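PDB 1T5O: putative methylthioribose-1-phosphate isomerase from Archaeoglobus fulgidus, which probably catalyses the interconversion of 5-methylthioribose 1-phosphate and 5-methylthioribulose 1-phosphate, a step of methionine biosynthesis. Local coordinates for residues 128-131 / 132-136. Sequence-based numbering, arbitrary orientation.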
loop_
_atom_site.group_PDB
_atom_site.type_symbol
_atom_site.label_atom_id
_atom_site.label_comp_id
_atom_site.label_asym_id
_atom_site.label_seq_id
_atom_site.Cartn_x
_atom_site.Cartn_y
_atom_site.Cartn_z
ATOM N N GLU A 128 17.068 13.828 -27.707
ATOM C CA GLU A 128 17.776 12.566 -27.557
ATOM C C GLU A 128 17.078 11.670 -26.540
ATOM O O GLU A 128 17.069 10.461 -26.700
ATOM C CB GLU A 128 19.210 12.821 -27.136
ATOM C CG GLU A 128 19.994 13.556 -28.207
ATOM C CD GLU A 128 21.433 13.778 -27.794
ATOM O OE1 GLU A 128 21.683 13.980 -26.586
ATOM O OE2 GLU A 128 22.303 13.758 -28.688
ATOM N N ASP A 129 16.492 12.252 -25.489
ATOM C CA ASP A 129 15.779 11.417 -24.525
ATOM C C ASP A 129 14.568 10.780 -25.207
ATOM O O ASP A 129 14.253 9.596 -25.007
ATOM C CB ASP A 129 15.290 12.215 -23.322
ATOM C CG ASP A 129 14.512 11.336 -22.346
ATOM O OD1 ASP A 129 13.345 11.677 -22.005
ATOM O OD2 ASP A 129 15.078 10.286 -21.933
ATOM N N VAL A 130 13.866 11.562 -26.016
ATOM C CA VAL A 130 12.691 11.007 -26.688
ATOM C C VAL A 130 13.119 9.863 -27.615
ATOM O O VAL A 130 12.507 8.786 -27.613
ATOM C CB VAL A 130 11.938 12.087 -27.498
ATOM C CG1 VAL A 130 10.678 11.496 -28.124
ATOM C CG2 VAL A 130 11.564 13.257 -26.575
ATOM N N GLU A 131 14.177 10.090 -28.387
ATOM C CA GLU A 131 14.664 9.073 -29.319
ATOM C C GLU A 131 15.107 7.806 -28.585
ATOM O O GLU A 131 14.799 6.700 -29.023
ATOM C CB GLU A 131 15.791 9.652 -30.214
ATOM C CG GLU A 131 17.024 10.198 -29.517
ATOM C CD GLU A 131 17.979 10.971 -30.475
ATOM O OE1 GLU A 131 19.232 10.838 -30.327
ATOM O OE2 GLU A 131 17.471 11.711 -31.360
ATOM N N ARG A 132 15.814 7.974 -27.465
ATOM C CA ARG A 132 16.259 6.852 -26.624
ATOM C C ARG A 132 15.083 5.984 -26.131
ATOM O O ARG A 132 15.161 4.757 -26.123
ATOM C CB ARG A 132 16.993 7.368 -25.371
ATOM C CG ARG A 132 18.493 7.410 -25.504
ATOM C CD ARG A 132 19.224 7.711 -24.177
ATOM N NE ARG A 132 19.197 9.128 -23.799
ATOM C CZ ARG A 132 18.364 9.643 -22.896
ATOM N NH1 ARG A 132 17.484 8.859 -22.267
ATOM N NH2 ARG A 132 18.404 10.942 -22.618
ATOM N N ASN A 133 14.017 6.638 -25.695
ATOM C CA ASN A 133 12.837 5.934 -25.180
ATOM C C ASN A 133 12.093 5.192 -26.270
ATOM O O ASN A 133 11.618 4.089 -26.036
ATOM C CB ASN A 133 11.895 6.915 -24.468
ATOM C CG ASN A 133 12.495 7.430 -23.184
ATOM O OD1 ASN A 133 13.336 6.760 -22.599
ATOM N ND2 ASN A 133 12.075 8.617 -22.736
ATOM N N ARG A 134 11.991 5.790 -27.462
ATOM C CA ARG A 134 11.326 5.124 -28.591
ATOM C C ARG A 134 12.154 3.909 -29.044
ATOM O O ARG A 134 11.610 2.856 -29.387
ATOM C CB ARG A 134 11.170 6.069 -29.797
ATOM C CG ARG A 134 10.159 7.212 -29.656
ATOM C CD ARG A 134 9.967 7.783 -31.058
ATOM N NE ARG A 134 9.500 9.160 -31.141
ATOM C CZ ARG A 134 10.120 10.095 -31.858
ATOM N NH1 ARG A 134 11.219 9.794 -32.536
ATOM N NH2 ARG A 134 9.651 11.329 -31.894
ATOM N N LYS A 135 13.476 4.061 -29.068
ATOM C CA LYS A 135 14.337 2.950 -29.495
ATOM C C LYS A 135 14.213 1.810 -28.452
ATOM O O LYS A 135 14.048 0.633 -28.806
ATOM C CB LYS A 135 15.792 3.430 -29.611
ATOM C CG LYS A 135 16.722 2.355 -30.110
ATOM C CD LYS A 135 18.058 2.913 -30.576
ATOM C CE LYS A 135 18.695 1.988 -31.620
ATOM N NZ LYS A 135 20.081 2.455 -31.955
ATOM N N MET A 136 14.296 2.185 -27.172
ATOM C CA MET A 136 14.157 1.227 -26.059
ATOM C C MET A 136 12.786 0.546 -26.163
ATOM O O MET A 136 12.644 -0.671 -25.966
ATOM C CB MET A 136 14.244 1.966 -24.716
ATOM C CG MET A 136 14.025 1.089 -23.504
ATOM S SD MET A 136 13.886 2.131 -22.009
ATOM C CE MET A 136 15.390 2.835 -22.010
HETATM O O HOH W 1 15.085 7.661 -20.567
#
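With chi1 at 178°, D129 sets its carboxylate anti to its own backbone N, while R132 bends at chi3 (-78°) and folds its guanidinium back toward it, so that the two charges meet one helical turn apart. The salt bridge runs from R132 NH1 to D129 OD2 (2.8 Å); as a hydrogen bond it is weak, because the N-H is poorly aimed, its angle at the hydrogen being 128°. Arginine suits this place because its long chain can double back and also lay one guanidinium face over the D129 backbone, with CA 3.2 Å above the plane. R132 NH2 has a weak, long ion pair with E51 as well. A water donates to D129 OD2 (3.0 Å) and to N133 OD1 (2.8 Å), linking the carboxylate to the amide four residues on. All this lies on helix 111-141, whose i to i+4 backbone bonds, among them N133 N to D129 O at 3.0 Å, set the spacing of the side chains. This face of the helix packs on the loop that follows strand 149-152: D129 OD1 accepts from V162 N, and N133 ND2 donates to D163 O. Aspartate and asparagine fit this buried junction, since short polar groups can satisfy the loop's backbone without filling much room. V130 touches V162 of the same loop and, across the turn, rests CG1 against one face of the R134 guanidinium, 3.6 Å above its plane. R134 reaches that methyl by an extended chain, its aliphatic part running past V130 O, with CG at 3.5 Å.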